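Long-range contact in 5-formyl-3-hydroxy-2-methylpyridine 4-carboxylate 5-dehydrogenase (Mesorhizobium japonicum MAFF 303099, PDB 4OM8), which oxidises a pyridine aldehyde of vitamin B6 breakdown to the dicarboxylate with NAD(+), and can also reduce the same aldehyde to 4-pyridoxate with NADH: residues L10-R23 against A41-D53. Residues are numbered along the deposited sequence; the frame is centred on the assembly and turned at random.
Sequences LGTMGPGMAARLAR and ARSMLSVAETVLD. With NAD (nicotinamide-adenine-dinucleotide), chain C.
Arg-23 grips Glu-49 and Asp-53 of helix 35-54. Arg-23 NH2 gives a nearly straight salt-bridging hydrogen bond (171°) to Glu-49 OE1 at 2.8 Å, in the guanidinium plane. The guanidinium and the Glu-49 carboxylate are almost coplanar. Arg-23 NH2 also reaches Glu-49 O, at 3.0 Å. Arg-23 NH1 meets Asp-53 OD1 at 2.9 Å, tilted from the plane, and also bonds Ile-57 O. Leu-52 CB lies over one face of the group. CG of Arg-23 is anti to the backbone N (chi1 -172°), and bends at chi2 and chi3 fold the chain back over Leu-52. A water donates to both Ala-19 O and Glu-49 OE1. An alanine in place of Arg-23 would probably leave the two carboxylates without their shared positive partner and uncover Leu-52.

Small residues, Gly-16, Ala-19 and Ala-48, meet at the centre. Ala-19 is a knob in a hole formed by Leu-45, Ala-48, Glu-49 and Leu-52. Ala-19 CB touches Leu-45 CD1 at 3.6 Å. Ala-48 CB lies 4.1 Å from Gly-16 CA, and the helix axes approach to 8.3 Å, crossing at -46°. At the other end, Pro-15 CB packs against Met-44 CB at 3.6 Å, and the ring's CG also meets Ala-41. The Met-44 chain bends at chi3 and brings CE to the Gly-11 carbonyl.

Beyond this packing lies the cofactor. Thr-12 N and Met-13 N donate to its two phosphates. Leu-10 N bonds Asp-32, which also binds NAD. Leu-21 rests on strands 4-8 and 27-31. Strand 4-8, the glycine-rich turn, helix 14-23 and strand 27-31 form the dinucleotide-binding beta-alpha-beta unit of the Rossmann fold, and helix 35-54, which follows it, packs against its helix.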
# COMPACT_ATOMS: atom_id res chain seq x y z
N LEU A 10 21.32 17.85 -6.84
CA LEU A 10 21.84 16.50 -6.58
C LEU A 10 21.72 16.06 -5.13
O LEU A 10 22.66 15.48 -4.58
CB LEU A 10 23.31 16.42 -6.99
CG LEU A 10 23.65 16.35 -8.47
CD1 LEU A 10 25.16 16.46 -8.65
CD2 LEU A 10 23.13 15.05 -9.05
N GLY A 11 20.59 16.33 -4.52
CA GLY A 11 20.35 15.88 -3.15
C GLY A 11 19.84 14.46 -3.17
O GLY A 11 20.31 13.63 -3.95
N THR A 12 18.87 14.17 -2.31
CA THR A 12 18.28 12.85 -2.18
C THR A 12 17.89 12.21 -3.52
O THR A 12 18.18 11.03 -3.75
CB THR A 12 17.04 12.93 -1.28
OG1 THR A 12 17.44 13.40 0.01
CG2 THR A 12 16.33 11.59 -1.17
N MET A 13 17.27 13.00 -4.40
CA MET A 13 16.70 12.44 -5.62
C MET A 13 17.65 12.43 -6.82
O MET A 13 17.34 11.84 -7.85
CB MET A 13 15.43 13.20 -6.02
CG MET A 13 14.30 13.04 -5.04
SD MET A 13 13.75 11.33 -4.94
CE MET A 13 12.85 11.17 -6.47
N GLY A 14 18.79 13.08 -6.68
CA GLY A 14 19.65 13.32 -7.84
C GLY A 14 20.50 12.17 -8.37
O GLY A 14 20.42 11.83 -9.55
N PRO A 15 21.35 11.59 -7.52
CA PRO A 15 22.30 10.57 -7.97
C PRO A 15 21.64 9.33 -8.57
O PRO A 15 22.10 8.86 -9.61
CB PRO A 15 23.04 10.20 -6.69
CG PRO A 15 23.00 11.46 -5.90
CD PRO A 15 21.65 12.03 -6.15
N GLY A 16 20.59 8.82 -7.95
CA GLY A 16 19.91 7.65 -8.49
C GLY A 16 19.20 7.95 -9.80
O GLY A 16 19.14 7.11 -10.70
N MET A 17 18.65 9.16 -9.89
CA MET A 17 18.01 9.62 -11.12
C MET A 17 19.03 9.65 -12.27
O MET A 17 18.75 9.17 -13.39
CB MET A 17 17.41 11.01 -10.91
CG MET A 17 16.59 11.48 -12.08
SD MET A 17 16.10 13.21 -11.93
CE MET A 17 15.05 13.15 -10.47
N ALA A 18 20.19 10.22 -11.99
CA ALA A 18 21.25 10.32 -12.99
C ALA A 18 21.70 8.93 -13.43
O ALA A 18 21.80 8.64 -14.63
CB ALA A 18 22.44 11.12 -12.45
N ALA A 19 21.96 8.07 -12.47
CA ALA A 19 22.39 6.71 -12.78
C ALA A 19 21.35 5.97 -13.63
O ALA A 19 21.69 5.29 -14.59
CB ALA A 19 22.68 5.94 -11.50
N ARG A 20 20.07 6.12 -13.27
CA ARG A 20 19.04 5.35 -13.95
C ARG A 20 18.85 5.84 -15.37
O ARG A 20 18.63 5.04 -16.28
CB ARG A 20 17.70 5.44 -13.21
CG ARG A 20 16.59 4.64 -13.88
CD ARG A 20 16.97 3.18 -13.94
NE ARG A 20 16.01 2.32 -14.63
CZ ARG A 20 16.02 2.10 -15.94
NH1 ARG A 20 16.92 2.69 -16.72
NH2 ARG A 20 15.12 1.28 -16.48
N LEU A 21 18.92 7.15 -15.57
CA LEU A 21 18.81 7.70 -16.91
C LEU A 21 19.99 7.29 -17.78
O LEU A 21 19.81 6.92 -18.94
CB LEU A 21 18.69 9.22 -16.85
CG LEU A 21 17.36 9.71 -16.26
CD1 LEU A 21 17.42 11.21 -15.97
CD2 LEU A 21 16.20 9.41 -17.22
N ALA A 22 21.20 7.34 -17.23
CA ALA A 22 22.37 6.92 -17.99
C ALA A 22 22.30 5.45 -18.36
O ALA A 22 22.75 5.05 -19.43
CB ALA A 22 23.64 7.21 -17.22
N ARG A 23 21.76 4.64 -17.46
CA ARG A 23 21.65 3.20 -17.72
C ARG A 23 20.71 2.95 -18.90
O ARG A 23 20.80 1.92 -19.57
CB ARG A 23 21.15 2.48 -16.45
CG ARG A 23 21.18 0.95 -16.51
CD ARG A 23 22.60 0.42 -16.63
NE ARG A 23 23.42 0.73 -15.47
CZ ARG A 23 23.73 -0.15 -14.52
NH1 ARG A 23 23.28 -1.39 -14.59
NH2 ARG A 23 24.49 0.22 -13.49
N ALA A 41 27.07 13.18 -3.67
CA ALA A 41 26.43 12.52 -4.80
C ALA A 41 27.31 11.46 -5.45
O ALA A 41 26.81 10.52 -6.04
CB ALA A 41 26.01 13.57 -5.83
N ARG A 42 28.63 11.61 -5.34
CA ARG A 42 29.52 10.61 -5.93
C ARG A 42 29.38 9.26 -5.24
O ARG A 42 29.24 8.24 -5.90
CB ARG A 42 30.97 11.08 -5.89
CG ARG A 42 31.20 12.27 -6.80
CD ARG A 42 32.66 12.52 -7.07
NE ARG A 42 32.83 13.86 -7.61
CZ ARG A 42 32.58 14.20 -8.87
NH1 ARG A 42 32.15 13.29 -9.75
NH2 ARG A 42 32.76 15.45 -9.26
N SER A 43 29.41 9.24 -3.91
CA SER A 43 29.22 7.99 -3.19
C SER A 43 27.81 7.45 -3.42
O SER A 43 27.60 6.24 -3.53
CB SER A 43 29.49 8.17 -1.70
OG SER A 43 29.03 9.42 -1.23
N MET A 44 26.83 8.35 -3.50
CA MET A 44 25.46 7.92 -3.75
C MET A 44 25.34 7.31 -5.14
O MET A 44 24.59 6.35 -5.34
CB MET A 44 24.50 9.09 -3.59
CG MET A 44 24.44 9.64 -2.18
SD MET A 44 23.56 11.21 -2.12
CE MET A 44 21.87 10.66 -2.34
N LEU A 45 26.10 7.85 -6.10
CA LEU A 45 26.08 7.36 -7.48
C LEU A 45 26.64 5.93 -7.64
O LEU A 45 26.07 5.10 -8.36
CB LEU A 45 26.86 8.32 -8.39
CG LEU A 45 26.91 7.96 -9.87
CD1 LEU A 45 25.51 7.98 -10.45
CD2 LEU A 45 27.80 8.94 -10.60
N SER A 46 27.75 5.63 -6.97
CA SER A 46 28.38 4.32 -7.10
C SER A 46 27.51 3.20 -6.50
O SER A 46 27.42 2.11 -7.05
CB SER A 46 29.76 4.32 -6.44
OG SER A 46 29.68 4.73 -5.09
N VAL A 47 26.87 3.51 -5.38
CA VAL A 47 25.95 2.57 -4.76
C VAL A 47 24.76 2.35 -5.69
O VAL A 47 24.32 1.21 -5.89
CB VAL A 47 25.47 3.08 -3.39
CG1 VAL A 47 24.42 2.13 -2.81
CG2 VAL A 47 26.66 3.18 -2.44
N ALA A 48 24.29 3.42 -6.31
CA ALA A 48 23.14 3.31 -7.21
C ALA A 48 23.44 2.44 -8.43
O ALA A 48 22.58 1.67 -8.87
CB ALA A 48 22.69 4.71 -7.65
N GLU A 49 24.65 2.53 -8.98
CA GLU A 49 25.03 1.69 -10.11
C GLU A 49 24.97 0.20 -9.77
O GLU A 49 24.50 -0.61 -10.58
CB GLU A 49 26.44 2.05 -10.60
CG GLU A 49 26.58 3.50 -11.07
CD GLU A 49 25.93 3.76 -12.41
OE1 GLU A 49 25.40 2.81 -13.03
OE2 GLU A 49 25.96 4.93 -12.86
N THR A 50 25.43 -0.15 -8.58
CA THR A 50 25.37 -1.53 -8.09
C THR A 50 23.92 -1.99 -7.92
O THR A 50 23.58 -3.14 -8.25
CB THR A 50 26.14 -1.65 -6.77
OG1 THR A 50 27.49 -1.20 -6.97
CG2 THR A 50 26.16 -3.10 -6.29
N VAL A 51 23.06 -1.10 -7.44
CA VAL A 51 21.64 -1.41 -7.27
C VAL A 51 21.01 -1.68 -8.63
O VAL A 51 20.23 -2.61 -8.80
CB VAL A 51 20.92 -0.28 -6.53
CG1 VAL A 51 19.40 -0.41 -6.69
CG2 VAL A 51 21.32 -0.28 -5.07
N LEU A 52 21.39 -0.89 -9.63
CA LEU A 52 20.86 -1.11 -10.97
C LEU A 52 21.29 -2.48 -11.50
O LEU A 52 20.51 -3.17 -12.16
CB LEU A 52 21.31 -0.00 -11.92
CG LEU A 52 20.75 1.38 -11.62
CD1 LEU A 52 21.28 2.37 -12.64
CD2 LEU A 52 19.25 1.36 -11.69
N ASP A 53 22.52 -2.88 -11.19
CA ASP A 53 22.98 -4.22 -11.55
C ASP A 53 22.11 -5.28 -10.88
O ASP A 53 21.69 -6.25 -11.51
CB ASP A 53 24.44 -4.43 -11.14
CG ASP A 53 25.41 -3.57 -11.93
OD1 ASP A 53 25.04 -3.06 -13.01
OD2 ASP A 53 26.56 -3.42 -11.46
PA NAD C . 17.25 17.85 -1.36
O1A NAD C . 17.05 18.99 -0.37
O2A NAD C . 17.75 16.50 -0.89
O5B NAD C . 18.24 18.38 -2.52
C5B NAD C . 18.11 19.67 -3.10
C4B NAD C . 19.42 20.01 -3.78
O4B NAD C . 19.27 21.19 -4.57
C3B NAD C . 20.52 20.28 -2.75
O3B NAD C . 21.65 19.43 -2.99
C2B NAD C . 20.86 21.75 -2.97
O2B NAD C . 22.23 22.09 -2.73
C1B NAD C . 20.48 21.94 -4.43
N9A NAD C . 20.24 23.32 -4.86
C8A NAD C . 19.68 24.33 -4.16
N7A NAD C . 19.60 25.45 -4.92
C5A NAD C . 20.10 25.16 -6.13
C6A NAD C . 20.32 25.88 -7.40
N6A NAD C . 19.97 27.18 -7.54
N1A NAD C . 20.88 25.20 -8.42
C2A NAD C . 21.24 23.91 -8.30
N3A NAD C . 21.08 23.19 -7.18
C4A NAD C . 20.53 23.76 -6.08
O3 NAD C . 15.87 17.73 -2.19
PN NAD C . 15.24 16.39 -2.82
O1N NAD C . 14.60 15.57 -1.72
O2N NAD C . 16.20 15.71 -3.76
O5D NAD C . 14.05 17.00 -3.70
C5D NAD C . 14.30 17.84 -4.83
C4D NAD C . 12.96 18.10 -5.52
O4D NAD C . 12.38 16.84 -5.81
C3D NAD C . 11.97 18.82 -4.62
O3D NAD C . 11.11 19.59 -5.47
C2D NAD C . 11.15 17.71 -4.00
O2D NAD C . 9.82 18.13 -3.68
C1D NAD C . 11.13 16.69 -5.13
N1N NAD C . 10.96 15.29 -4.70
C2N NAD C . 11.45 14.82 -3.53
C3N NAD C . 11.27 13.48 -3.19
C7N NAD C . 11.76 12.90 -1.89
O7N NAD C . 12.71 13.37 -1.29
N7N NAD C . 11.08 11.86 -1.40
C4N NAD C . 10.61 12.63 -4.06
C5N NAD C . 10.13 13.14 -5.26
C6N NAD C . 10.33 14.48 -5.56
O HOH W 1 24.13 4.04 -15.08